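Local coordinates for protein molinate hydrolase (Gulosibacter molinativorax, PDB 4UB9) that hydrolyses the thiocarbamate herbicide molinate, probably with the help of a bound zinc ion as a member of the amidohydrolase family, at residues I36-G41 against H466-G471; E54-I59 against D71-H76; T173-G178 against F258-R263; R214-L219 against R225-E230. One frame throughout, in Å; residues are numbered along the deposited sequence.

Overall arrangement
The four contacts fall into two pairs, on opposite sides of the chain's centre. Contacts 1 and 2, with centres 11 Å apart, share the sheet in which strands 36-39 and 55-60 are neighbours, and Gly41 O lies 2.8 Å from Thr55 N, a probable hydrogen bond. Contacts 3 and 4 lie in the barrel part, centres 9 Å apart; contact 4 is nested within the chain loop that contact 3 closes, and both touch the second subunit. Contacts 1 and 3 are about 43 Å apart between centres. Contact 3 comes nearest the metal: the side chain of Thr259 is about 6 Å from that of the zinc ligand His282 and about 11 Å from the zinc ion.

Contact 1 (I36-G41 against H466-G471)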
loop_
_atom_site.group_PDB
_atom_site.type_symbol
_atom_site.label_atom_id
_atom_site.label_comp_id
_atom_site.label_asym_id
_atom_site.label_seq_id
_atom_site.Cartn_x
_atom_site.Cartn_y
_atom_site.Cartn_z
ATOM N N ILE A 36 -46.017 -25.925 26.610
ATOM C CA ILE A 36 -45.631 -25.055 27.721
ATOM C C ILE A 36 -46.687 -23.965 27.917
ATOM O O ILE A 36 -47.444 -23.622 26.995
ATOM C CB ILE A 36 -44.230 -24.417 27.495
ATOM C CG1 ILE A 36 -43.632 -23.849 28.795
ATOM C CG2 ILE A 36 -44.291 -23.297 26.458
ATOM C CD1 ILE A 36 -42.126 -23.636 28.769
ATOM N N ALA A 37 -46.722 -23.408 29.123
ATOM C CA ALA A 37 -47.595 -22.273 29.413
ATOM C C ALA A 37 -46.831 -21.217 30.128
ATOM O O ALA A 37 -46.064 -21.479 31.051
ATOM C CB ALA A 37 -48.771 -22.703 30.256
ATOM N N ILE A 38 -47.084 -19.997 29.715
ATOM C CA ILE A 38 -46.405 -18.804 30.268
ATOM C C ILE A 38 -47.519 -18.093 31.009
ATOM O O ILE A 38 -48.468 -17.623 30.383
ATOM C CB ILE A 38 -45.828 -17.854 29.174
ATOM C CG1 ILE A 38 -45.297 -18.617 27.934
ATOM C CG2 ILE A 38 -44.779 -16.933 29.757
ATOM C CD1 ILE A 38 -44.173 -19.577 28.201
ATOM N N VAL A 39 -47.429 -18.034 32.323
ATOM C CA VAL A 39 -48.604 -17.612 33.110
ATOM C C VAL A 39 -48.456 -16.283 33.865
ATOM O O VAL A 39 -47.474 -16.023 34.573
ATOM C CB VAL A 39 -49.133 -18.717 34.076
ATOM C CG1 VAL A 39 -49.127 -20.070 33.399
ATOM C CG2 VAL A 39 -48.335 -18.764 35.376
ATOM N N GLY A 40 -49.475 -15.449 33.688
ATOM C CA GLY A 40 -49.767 -14.372 34.622
ATOM C C GLY A 40 -48.868 -13.177 34.477
ATOM O O GLY A 40 -48.564 -12.479 35.450
ATOM N N GLY A 41 -48.481 -12.898 33.238
ATOM C CA GLY A 41 -47.651 -11.714 32.957
ATOM C C GLY A 41 -48.364 -10.680 32.110
ATOM O O GLY A 41 -49.437 -10.932 31.574
ATOM N N HIS A 466 -36.496 -15.477 30.514
ATOM C CA HIS A 466 -36.825 -16.740 29.854
ATOM C C HIS A 466 -36.851 -16.575 28.359
ATOM O O HIS A 466 -37.278 -15.547 27.830
ATOM C CB HIS A 466 -38.168 -17.285 30.321
ATOM C CG HIS A 466 -38.229 -17.515 31.795
ATOM N ND1 HIS A 466 -37.933 -18.735 32.369
ATOM C CD2 HIS A 466 -38.484 -16.666 32.820
ATOM C CE1 HIS A 466 -38.023 -18.627 33.684
ATOM N NE2 HIS A 466 -38.345 -17.381 33.981
ATOM N N VAL A 467 -36.456 -17.647 27.676
ATOM C CA VAL A 467 -36.488 -17.693 26.216
ATOM C C VAL A 467 -37.099 -19.003 25.788
ATOM O O VAL A 467 -36.653 -20.061 26.193
ATOM C CB VAL A 467 -35.085 -17.556 25.590
ATOM C CG1 VAL A 467 -35.173 -17.677 24.078
ATOM C CG2 VAL A 467 -34.428 -16.228 25.966
ATOM N N VAL A 468 -38.088 -18.916 24.918
ATOM C CA VAL A 468 -38.822 -20.078 24.468
ATOM C C VAL A 468 -38.916 -20.080 22.948
ATOM O O VAL A 468 -39.293 -19.069 22.321
ATOM C CB VAL A 468 -40.251 -20.079 25.013
ATOM C CG1 VAL A 468 -41.051 -21.270 24.468
ATOM C CG2 VAL A 468 -40.226 -20.117 26.525
ATOM N N LYS A 469 -38.679 -21.246 22.376
ATOM C CA LYS A 469 -38.728 -21.434 20.939
ATOM C C LYS A 469 -39.561 -22.640 20.577
ATOM O O LYS A 469 -39.241 -23.748 20.953
ATOM C CB LYS A 469 -37.328 -21.627 20.375
ATOM C CG LYS A 469 -37.298 -21.539 18.850
ATOM C CD LYS A 469 -36.022 -22.096 18.250
ATOM C CE LYS A 469 -36.134 -22.026 16.739
ATOM N NZ LYS A 469 -35.113 -22.862 16.083
ATOM N N GLU A 470 -40.637 -22.404 19.836
ATOM C CA GLU A 470 -41.610 -23.449 19.518
ATOM C C GLU A 470 -41.995 -24.232 20.788
ATOM O O GLU A 470 -41.948 -25.454 20.858
ATOM C CB GLU A 470 -41.083 -24.349 18.435
ATOM C CG GLU A 470 -41.130 -23.654 17.096
ATOM C CD GLU A 470 -40.656 -24.516 15.934
ATOM O OE1 GLU A 470 -41.033 -25.691 15.850
ATOM O OE2 GLU A 470 -39.960 -23.979 15.066
ATOM N N GLY A 471 -42.350 -23.470 21.814
ATOM C CA GLY A 471 -42.802 -24.035 23.092
ATOM C C GLY A 471 -41.770 -24.765 23.934
ATOM O O GLY A 471 -42.100 -25.411 24.930
#
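Ile36 meets Gly471 and Val468 where strand 36-39 faces the end of strand 464-469. The closest packing is at Ile36, whose CG2 rests 3.4 Å from Gly471 O and 3.8 Å from Gly471 CA. The longer branch, CG1, stands anti to the backbone N (chi1 -163°), leaving CG2 between N and the carbonyl carbon and directed at the glycine. The same methyl reaches Val468 CG1 at 4.3 Å, so one branch touches both the strand and the turn that follows it. Gly471 has a positive phi, and the turn at Glu470 and Gly471 brings its carbonyl oxygen against CB and CG2 of Ile36.

Two residues along, the fit is looser. Ile38 leans across with CD1 alone, 4.3 Å from Val468 CG2, and Ile82 of strand 81-83 touches Ile36, Ile38 and Val468 alike. Lys469, though buried, has NZ bonded to Gly165 O; the more open end is marked by partly exposed Glu470, whose carboxylate forms a salt bridge with Arg167. The contact thus lays an N-terminal strand against a C-terminal one through aliphatic side chains, as in the small beta-sandwich domain that accompanies the barrel in many amidohydrolases.

Contact 2 (E54-I59 against D71-H76)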
loop_
_atom_site.group_PDB
_atom_site.type_symbol
_atom_site.label_atom_id
_atom_site.label_comp_id
_atom_site.label_asym_id
_atom_site.label_seq_id
_atom_site.Cartn_x
_atom_site.Cartn_y
_atom_site.Cartn_z
ATOM N N GLU A 54 -51.975 -9.737 33.424
ATOM C CA GLU A 54 -52.570 -11.016 33.899
ATOM C C GLU A 54 -52.925 -11.978 32.811
ATOM O O GLU A 54 -54.041 -12.516 32.755
ATOM C CB GLU A 54 -53.781 -10.757 34.810
ATOM C CG GLU A 54 -53.235 -10.565 36.187
ATOM C CD GLU A 54 -54.062 -9.722 37.104
ATOM O OE1 GLU A 54 -55.118 -9.182 36.700
ATOM O OE2 GLU A 54 -53.615 -9.594 38.255
ATOM N N THR A 55 -51.994 -12.100 31.893
ATOM C CA THR A 55 -52.249 -12.867 30.688
ATOM C C THR A 55 -51.449 -14.132 30.729
ATOM O O THR A 55 -50.396 -14.197 31.322
ATOM C CB THR A 55 -51.942 -12.068 29.409
ATOM O OG1 THR A 55 -52.586 -10.780 29.469
ATOM C CG2 THR A 55 -52.447 -12.803 28.189
ATOM N N THR A 56 -52.041 -15.137 30.127
ATOM C CA THR A 56 -51.454 -16.419 29.983
ATOM C C THR A 56 -51.418 -16.798 28.504
ATOM O O THR A 56 -52.376 -16.605 27.758
ATOM C CB THR A 56 -52.201 -17.487 30.825
ATOM O OG1 THR A 56 -51.842 -17.297 32.207
ATOM C CG2 THR A 56 -51.849 -18.916 30.397
ATOM N N VAL A 57 -50.280 -17.358 28.118
ATOM C CA VAL A 57 -50.068 -17.850 26.766
ATOM C C VAL A 57 -49.818 -19.343 26.788
ATOM O O VAL A 57 -48.976 -19.838 27.547
ATOM C CB VAL A 57 -48.854 -17.194 26.111
ATOM C CG1 VAL A 57 -48.645 -17.761 24.706
ATOM C CG2 VAL A 57 -49.024 -15.691 26.081
ATOM N N PHE A 58 -50.578 -20.058 25.985
ATOM C CA PHE A 58 -50.523 -21.499 26.024
ATOM C C PHE A 58 -50.070 -22.030 24.688
ATOM O O PHE A 58 -50.679 -21.758 23.640
ATOM C CB PHE A 58 -51.878 -22.122 26.404
ATOM C CG PHE A 58 -51.810 -23.599 26.674
ATOM C CD1 PHE A 58 -51.314 -24.064 27.867
ATOM C CD2 PHE A 58 -52.293 -24.523 25.751
ATOM C CE1 PHE A 58 -51.250 -25.423 28.136
ATOM C CE2 PHE A 58 -52.246 -25.889 26.017
ATOM C CZ PHE A 58 -51.711 -26.338 27.213
ATOM N N ILE A 59 -49.029 -22.843 24.759
ATOM C CA ILE A 59 -48.414 -23.425 23.570
ATOM C C ILE A 59 -48.455 -24.923 23.662
ATOM O O ILE A 59 -48.100 -25.502 24.676
ATOM C CB ILE A 59 -46.942 -22.978 23.392
ATOM C CG1 ILE A 59 -46.867 -21.456 23.241
ATOM C CG2 ILE A 59 -46.300 -23.663 22.201
ATOM C CD1 ILE A 59 -45.590 -20.860 23.820
ATOM N N ASP A 71 -56.942 -16.399 34.474
ATOM C CA ASP A 71 -57.982 -17.226 35.131
ATOM C C ASP A 71 -58.968 -17.965 34.205
ATOM O O ASP A 71 -59.631 -18.883 34.629
ATOM C CB ASP A 71 -58.777 -16.342 36.091
ATOM C CG ASP A 71 -59.379 -15.133 35.413
ATOM O OD1 ASP A 71 -59.987 -15.341 34.364
ATOM O OD2 ASP A 71 -59.259 -14.006 35.964
ATOM N N GLN A 72 -59.089 -17.511 32.970
ATOM C CA GLN A 72 -59.923 -18.190 31.958
ATOM C C GLN A 72 -59.166 -19.296 31.221
ATOM O O GLN A 72 -59.757 -20.106 30.529
ATOM C CB GLN A 72 -60.330 -17.231 30.867
ATOM C CG GLN A 72 -61.495 -16.319 30.902
ATOM C CD GLN A 72 -61.182 -15.248 29.833
ATOM O OE1 GLN A 72 -60.381 -15.467 28.897
ATOM N NE2 GLN A 72 -61.706 -14.063 30.040
ATOM N N ILE A 73 -57.847 -19.325 31.364
ATOM C CA ILE A 73 -57.034 -20.376 30.729
ATOM C C ILE A 73 -56.588 -21.370 31.804
ATOM O O ILE A 73 -55.813 -21.042 32.724
ATOM C CB ILE A 73 -55.790 -19.834 29.979
ATOM C CG1 ILE A 73 -56.169 -18.652 29.077
ATOM C CG2 ILE A 73 -55.142 -20.943 29.184
ATOM C CD1 ILE A 73 -57.131 -18.979 27.955
ATOM N N GLU A 74 -57.128 -22.573 31.712
ATOM C CA GLU A 74 -56.897 -23.598 32.735
ATOM C C GLU A 74 -55.659 -24.354 32.327
ATOM O O GLU A 74 -55.518 -24.683 31.176
ATOM C CB GLU A 74 -58.069 -24.580 32.810
ATOM C CG GLU A 74 -58.640 -24.814 34.205
ATOM C CD GLU A 74 -58.199 -26.131 34.833
ATOM O OE1 GLU A 74 -58.081 -27.141 34.121
ATOM O OE2 GLU A 74 -57.988 -26.167 36.058
ATOM N N VAL A 75 -54.762 -24.608 33.261
ATOM C CA VAL A 75 -53.529 -25.294 32.934
ATOM C C VAL A 75 -53.267 -26.405 33.956
ATOM O O VAL A 75 -52.902 -26.132 35.100
ATOM C CB VAL A 75 -52.329 -24.307 32.770
ATOM C CG1 VAL A 75 -52.333 -23.201 33.816
ATOM C CG2 VAL A 75 -51.006 -25.056 32.781
ATOM N N HIS A 76 -53.414 -27.655 33.514
ATOM C CA HIS A 76 -53.152 -28.822 34.367
ATOM C C HIS A 76 -51.699 -28.776 34.906
ATOM O O HIS A 76 -50.803 -28.248 34.243
ATOM C CB HIS A 76 -53.452 -30.126 33.627
ATOM C CG HIS A 76 -54.811 -30.157 32.975
ATOM N ND1 HIS A 76 -54.997 -30.454 31.640
ATOM C CD2 HIS A 76 -56.045 -29.902 33.472
ATOM C CE1 HIS A 76 -56.285 -30.395 31.343
ATOM N NE2 HIS A 76 -56.943 -30.058 32.438
#
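Thr56 OG1 is gripped by two groups, hydrogen bonding to Thr70 OG1 and receiving a weak bond from Gly40 N, while the methyl of the same side chain turns to Ile73. With chi1 at -75° the hydroxyl sits beside the backbone N and CG2 lies anti to it, which divides the threonine into a polar branch tied to residues just past the ends of the two neighbouring strands and an apolar branch that packs on Ile73. Thr56 CG2 lies 4.1 Å from Ile73 CG2, and the two side chains run past each other in opposite directions. Ile73 CG2 also approaches Phe58 CB at 4.4 Å, so one isoleucine methyl bridges two residues that share a face of strand 55-60.

Backbone bonds with strands 36-39 and 63-69 fix this strand on both edges. The Phe58 side chain also touches Ala37, Lys66 and Ile79, and Lys66 is touched by Ile73 too. Towards solvent the contact thins out. The carboxylates of Glu54 and Asp71 are not in contact, Glu54 OE1 being 6.4 Å from Asp71 OD2, and Asp71 is poorly ordered.

At the start of the strand Glu54 and Thr55 both face Gly41, a G1 beta bulge in which the positive phi of Glu54 turns the chain. Strands 55-60 and 63-69 are adjacent and antiparallel, and the loop holding 71-76 crosses over the mixed sheet from edge strand 63-69 to the other edge strand, 81-83.

Contact 3 (T173-G178 against F258-R263)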
loop_
_atom_site.group_PDB
_atom_site.type_symbol
_atom_site.label_atom_id
_atom_site.label_comp_id
_atom_site.label_asym_id
_atom_site.label_seq_id
_atom_site.Cartn_x
_atom_site.Cartn_y
_atom_site.Cartn_z
ATOM N N THR A 173 -26.085 -14.958 -1.322
ATOM C CA THR A 173 -25.223 -13.801 -1.642
ATOM C C THR A 173 -26.027 -12.574 -2.047
ATOM O O THR A 173 -27.237 -12.588 -2.125
ATOM C CB THR A 173 -24.206 -14.128 -2.728
ATOM O OG1 THR A 173 -23.222 -13.095 -2.795
ATOM C CG2 THR A 173 -24.874 -14.282 -4.086
ATOM N N LEU A 174 -25.315 -11.495 -2.225
ATOM C CA LEU A 174 -25.856 -10.253 -2.736
ATOM C C LEU A 174 -25.591 -10.247 -4.234
ATOM O O LEU A 174 -24.425 -10.266 -4.684
ATOM C CB LEU A 174 -25.084 -9.072 -2.202
ATOM C CG LEU A 174 -25.807 -7.913 -1.587
ATOM C CD1 LEU A 174 -25.376 -7.900 -0.124
ATOM C CD2 LEU A 174 -25.357 -6.635 -2.217
ATOM N N ILE A 175 -26.661 -10.218 -4.992
ATOM C CA ILE A 175 -26.530 -10.369 -6.407
ATOM C C ILE A 175 -25.773 -9.161 -6.946
ATOM O O ILE A 175 -26.243 -8.031 -6.857
ATOM C CB ILE A 175 -27.889 -10.476 -7.102
ATOM C CG1 ILE A 175 -28.736 -11.616 -6.528
ATOM C CG2 ILE A 175 -27.700 -10.642 -8.601
ATOM C CD1 ILE A 175 -28.081 -12.965 -6.561
ATOM N N GLY A 176 -24.640 -9.454 -7.595
ATOM C CA GLY A 176 -23.836 -8.437 -8.264
ATOM C C GLY A 176 -22.709 -7.875 -7.423
ATOM O O GLY A 176 -22.046 -6.921 -7.813
ATOM N N MET A 177 -22.519 -8.448 -6.240
ATOM C CA MET A 177 -21.429 -8.002 -5.371
ATOM C C MET A 177 -20.324 -9.013 -5.421
ATOM O O MET A 177 -20.537 -10.229 -5.480
ATOM C CB MET A 177 -21.904 -7.842 -3.910
ATOM C CG MET A 177 -20.855 -7.168 -2.989
ATOM S SD MET A 177 -21.292 -7.103 -1.232
ATOM C CE MET A 177 -21.270 -8.826 -0.773
ATOM N N GLY A 178 -19.115 -8.526 -5.290
ATOM C CA GLY A 178 -17.955 -9.424 -5.173
ATOM C C GLY A 178 -17.849 -10.063 -3.786
ATOM O O GLY A 178 -18.522 -9.660 -2.841
ATOM N N PHE A 258 -24.430 2.714 -9.733
ATOM C CA PHE A 258 -25.388 1.627 -9.952
ATOM C C PHE A 258 -24.672 0.410 -10.467
ATOM O O PHE A 258 -23.800 0.481 -11.314
ATOM C CB PHE A 258 -26.483 2.057 -10.927
ATOM C CG PHE A 258 -27.555 2.853 -10.280
ATOM C CD1 PHE A 258 -27.337 4.160 -9.923
ATOM C CD2 PHE A 258 -28.811 2.297 -10.064
ATOM C CE1 PHE A 258 -28.326 4.903 -9.327
ATOM C CE2 PHE A 258 -29.807 3.020 -9.454
ATOM C CZ PHE A 258 -29.562 4.325 -9.075
ATOM N N THR A 259 -25.026 -0.731 -9.933
ATOM C CA THR A 259 -24.400 -2.002 -10.366
ATOM C C THR A 259 -24.822 -2.461 -11.750
ATOM O O THR A 259 -24.042 -3.073 -12.504
ATOM C CB THR A 259 -24.771 -3.118 -9.351
ATOM O OG1 THR A 259 -24.284 -2.739 -8.078
ATOM C CG2 THR A 259 -24.173 -4.452 -9.725
ATOM N N PHE A 260 -26.085 -2.205 -12.052
ATOM C CA PHE A 260 -26.776 -2.740 -13.241
ATOM C C PHE A 260 -27.486 -1.646 -14.018
ATOM O O PHE A 260 -27.898 -0.641 -13.439
ATOM C CB PHE A 260 -27.848 -3.752 -12.829
ATOM C CG PHE A 260 -27.297 -5.018 -12.198
ATOM C CD1 PHE A 260 -26.483 -5.867 -12.905
ATOM C CD2 PHE A 260 -27.589 -5.327 -10.885
ATOM C CE1 PHE A 260 -25.988 -7.011 -12.325
ATOM C CE2 PHE A 260 -27.077 -6.457 -10.303
ATOM C CZ PHE A 260 -26.268 -7.293 -11.022
ATOM N N SER A 261 -27.672 -1.872 -15.324
ATOM C CA SER A 261 -28.628 -1.066 -16.103
ATOM C C SER A 261 -30.033 -1.341 -15.642
ATOM O O SER A 261 -30.325 -2.400 -15.071
ATOM C CB SER A 261 -28.559 -1.385 -17.601
ATOM O OG SER A 261 -29.023 -2.690 -17.858
ATOM N N GLU A 262 -30.932 -0.407 -15.894
ATOM C CA GLU A 262 -32.341 -0.589 -15.452
ATOM C C GLU A 262 -32.971 -1.793 -16.112
ATOM O O GLU A 262 -33.702 -2.553 -15.518
ATOM C CB GLU A 262 -33.162 0.722 -15.540
ATOM C CG GLU A 262 -32.489 1.747 -14.578
ATOM C CD GLU A 262 -33.393 2.593 -13.685
ATOM O OE1 GLU A 262 -34.588 2.283 -13.566
ATOM O OE2 GLU A 262 -32.867 3.551 -13.058
ATOM N N ARG A 263 -32.624 -1.960 -17.350
ATOM C CA ARG A 263 -33.029 -3.108 -18.144
ATOM C C ARG A 263 -32.644 -4.455 -17.517
ATOM O O ARG A 263 -33.428 -5.396 -17.469
ATOM C CB ARG A 263 -32.273 -2.948 -19.450
ATOM C CG ARG A 263 -32.678 -3.818 -20.582
ATOM C CD ARG A 263 -32.180 -3.143 -21.847
ATOM N NE ARG A 263 -30.864 -3.622 -22.263
ATOM C CZ ARG A 263 -30.585 -4.092 -23.489
ATOM N NH1 ARG A 263 -31.510 -4.132 -24.411
ATOM N NH2 ARG A 263 -29.381 -4.524 -23.785
HETATM O O HOH W 1 -22.002 -4.174 -6.768
#
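A type II beta turn from Leu174 to Met177, closed by Met177 N to Leu174 O at 3.1 Å, presents Ile175 and Gly176 to Thr259 and Phe260. Gly176 holds the third position of the turn with the positive phi usual there, and having no side chain it lets the aromatic ring come close: Phe260 CZ is 3.9 Å from Gly176 CA. Ile175 O lies at the ring edge, near its plane and 3.9 Å from Phe260 CE2, while Ile175 CG2 approaches CZ at 4.4 Å. One face of the ring is occupied by the methyl of its own neighbour, Thr259 CG2, 3.5 Å above the ring centre.

The turn includes the short, weakly bonded strand 174-175, which pairs in parallel with strand 239-242 in the TIM-barrel fold of the amidohydrolase family. Across from it, Ser261 is the N-cap of helix 262-275, its OG bonded to Val264 N and to Glu287 of the second subunit. A water donates both to Gly176 O (2.9 Å) and to Thr259 OG1 (3.0 Å), bridging the segments where their backbones are nearest. Gly176 O also accepts from Arg214 NH1, and Thr259 OG1 is bonded to Ala242 O.

Contact 4 (R214-L219 against R225-E230); sequences RHLSTL and RPLIRE
Leu216, in the 3-10 turn 214-218, faces Leu227 on helix 221-232 with their CA atoms 8.9 Å apart. The turn leads into this alpha-helix of the barrel part of the amidohydrolase fold. Backbone bonds three residues apart, such as Ser217 N to Arg214 O, wind the turn, whereas the helix is kinked where Pro226 N makes no bond to the preceding turn.

A single methyl, Leu227 CD1, serves both leucines of the first segment. Leu219 CD1 lies 3.7 Å from it, the side chains crossing at about a right angle, and Leu216 CD2 lies 3.8 Å away, the two side chains running past each other in opposite directions. Leu227 reaches between them because CG stands anti to its carbonyl carbon (chi1 -66°) and the chain then extends. The His215 ring also nears this methyl, obliquely, while its NE2 is bonded to Gly211 O.

Behind the leucines, Arg214 NH1 donates to Ser217 OG at 2.8 Å, nearly straight at 167° and in the guanidinium plane. NH1 also bonds to Gly176 O and Ser217 OG to Thr259 O, tying the turn to segments 173-178 and 258-263. Arg214 also makes a cation-pi contact with Tyr257 of the second subunit. Within the turn, Thr218 OG1 donates a hydrogen bond to His215 O at 2.6 Å, in the carbonyl plane, and that oxygen also accepts from Thr218 N.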
loop_
_atom_site.group_PDB
_atom_site.type_symbol
_atom_site.label_atom_id
_atom_site.label_comp_id
_atom_site.label_asym_id
_atom_site.label_seq_id
_atom_site.Cartn_x
_atom_site.Cartn_y
_atom_site.Cartn_z
ATOM N N ARG A 214 -19.314 -9.808 -9.506
ATOM C CA ARG A 214 -19.214 -8.562 -10.284
ATOM C C ARG A 214 -19.374 -8.808 -11.788
ATOM O O ARG A 214 -19.800 -7.928 -12.526
ATOM C CB ARG A 214 -17.907 -7.808 -9.980
ATOM C CG ARG A 214 -17.771 -7.251 -8.546
ATOM C CD ARG A 214 -18.815 -6.198 -8.191
ATOM N NE ARG A 214 -18.768 -5.147 -9.203
ATOM C CZ ARG A 214 -19.664 -4.947 -10.162
ATOM N NH1 ARG A 214 -20.806 -5.601 -10.205
ATOM N NH2 ARG A 214 -19.431 -3.979 -11.045
ATOM N N HIS A 215 -19.060 -10.015 -12.236
ATOM C CA HIS A 215 -19.105 -10.324 -13.676
ATOM C C HIS A 215 -20.506 -10.196 -14.283
ATOM O O HIS A 215 -20.656 -9.957 -15.478
ATOM C CB HIS A 215 -18.503 -11.689 -13.997
ATOM C CG HIS A 215 -19.423 -12.827 -13.719
ATOM N ND1 HIS A 215 -20.184 -13.424 -14.703
ATOM C CD2 HIS A 215 -19.711 -13.481 -12.572
ATOM C CE1 HIS A 215 -20.911 -14.386 -14.173
ATOM N NE2 HIS A 215 -20.646 -14.436 -12.882
ATOM N N LEU A 216 -21.518 -10.311 -13.462
ATOM C CA LEU A 216 -22.864 -10.102 -13.926
ATOM C C LEU A 216 -23.067 -8.732 -14.588
ATOM O O LEU A 216 -23.909 -8.579 -15.462
ATOM C CB LEU A 216 -23.888 -10.233 -12.777
ATOM C CG LEU A 216 -24.053 -11.621 -12.209
ATOM C CD1 LEU A 216 -25.073 -11.540 -11.114
ATOM C CD2 LEU A 216 -24.495 -12.653 -13.243
ATOM N N SER A 217 -22.349 -7.728 -14.119
ATOM C CA SER A 217 -22.472 -6.386 -14.665
ATOM C C SER A 217 -21.960 -6.271 -16.100
ATOM O O SER A 217 -22.210 -5.270 -16.751
ATOM C CB SER A 217 -21.692 -5.369 -13.814
ATOM O OG SER A 217 -22.315 -5.099 -12.560
ATOM N N THR A 218 -21.219 -7.269 -16.560
ATOM C CA THR A 218 -20.668 -7.280 -17.906
ATOM C C THR A 218 -21.615 -7.876 -18.969
ATOM O O THR A 218 -21.326 -7.762 -20.178
ATOM C CB THR A 218 -19.359 -8.053 -18.038
ATOM O OG1 THR A 218 -19.590 -9.444 -17.838
ATOM C CG2 THR A 218 -18.344 -7.570 -17.041
ATOM N N LEU A 219 -22.702 -8.481 -18.520
ATOM C CA LEU A 219 -23.519 -9.342 -19.377
ATOM C C LEU A 219 -24.735 -8.671 -19.902
ATOM O O LEU A 219 -25.215 -7.707 -19.311
ATOM C CB LEU A 219 -23.992 -10.574 -18.618
ATOM C CG LEU A 219 -22.900 -11.512 -18.073
ATOM C CD1 LEU A 219 -23.547 -12.650 -17.295
ATOM C CD2 LEU A 219 -22.007 -12.058 -19.168
ATOM N N ARG A 225 -30.591 -13.549 -17.339
ATOM C CA ARG A 225 -31.851 -14.189 -16.968
ATOM C C ARG A 225 -31.687 -15.615 -16.479
ATOM O O ARG A 225 -32.121 -15.932 -15.388
ATOM C CB ARG A 225 -32.871 -14.161 -18.107
ATOM C CG ARG A 225 -34.259 -14.613 -17.658
ATOM C CD ARG A 225 -35.316 -14.472 -18.740
ATOM N NE ARG A 225 -35.641 -13.068 -19.033
ATOM C CZ ARG A 225 -36.428 -12.279 -18.313
ATOM N NH1 ARG A 225 -36.995 -12.700 -17.222
ATOM N NH2 ARG A 225 -36.643 -11.035 -18.698
ATOM N N PRO A 226 -31.062 -16.484 -17.267
ATOM C CA PRO A 226 -30.965 -17.844 -16.748
ATOM C C PRO A 226 -30.116 -17.979 -15.496
ATOM O O PRO A 226 -30.321 -18.894 -14.691
ATOM C CB PRO A 226 -30.308 -18.632 -17.917
ATOM C CG PRO A 226 -29.735 -17.595 -18.830
ATOM C CD PRO A 226 -30.607 -16.381 -18.662
ATOM N N LEU A 227 -29.124 -17.107 -15.354
ATOM C CA LEU A 227 -28.204 -17.184 -14.189
ATOM C C LEU A 227 -28.935 -16.868 -12.888
ATOM O O LEU A 227 -28.848 -17.625 -11.919
ATOM C CB LEU A 227 -27.023 -16.267 -14.355
ATOM C CG LEU A 227 -26.088 -16.656 -15.515
ATOM C CD1 LEU A 227 -24.978 -15.613 -15.653
ATOM C CD2 LEU A 227 -25.466 -18.026 -15.328
ATOM N N ILE A 228 -29.702 -15.788 -12.901
ATOM C CA ILE A 228 -30.508 -15.436 -11.730
ATOM C C ILE A 228 -31.602 -16.456 -11.458
ATOM O O ILE A 228 -31.850 -16.836 -10.321
ATOM C CB ILE A 228 -31.123 -14.038 -11.780
ATOM C CG1 ILE A 228 -31.918 -13.758 -10.504
ATOM C CG2 ILE A 228 -32.049 -13.855 -12.981
ATOM C CD1 ILE A 228 -31.071 -13.684 -9.253
ATOM N N ARG A 229 -32.230 -16.961 -12.506
ATOM C CA ARG A 229 -33.236 -17.987 -12.324
ATOM C C ARG A 229 -32.678 -19.245 -11.690
ATOM O O ARG A 229 -33.240 -19.798 -10.755
ATOM C CB ARG A 229 -33.880 -18.355 -13.641
ATOM C CG ARG A 229 -34.974 -19.362 -13.424
ATOM C CD ARG A 229 -35.888 -19.350 -14.625
ATOM N NE ARG A 229 -37.035 -20.197 -14.393
ATOM C CZ ARG A 229 -37.998 -20.419 -15.279
ATOM N NH1 ARG A 229 -37.974 -19.829 -16.475
ATOM N NH2 ARG A 229 -39.005 -21.229 -14.955
ATOM N N GLU A 230 -31.566 -19.692 -12.213
ATOM C CA GLU A 230 -30.888 -20.861 -11.665
ATOM C C GLU A 230 -30.470 -20.679 -10.186
ATOM O O GLU A 230 -30.590 -21.607 -9.357
ATOM C CB GLU A 230 -29.665 -21.158 -12.532
ATOM C CG GLU A 230 -28.651 -22.106 -11.907
ATOM C CD GLU A 230 -27.386 -22.260 -12.745
ATOM O OE1 GLU A 230 -26.818 -21.255 -13.263
ATOM O OE2 GLU A 230 -26.944 -23.417 -12.883
#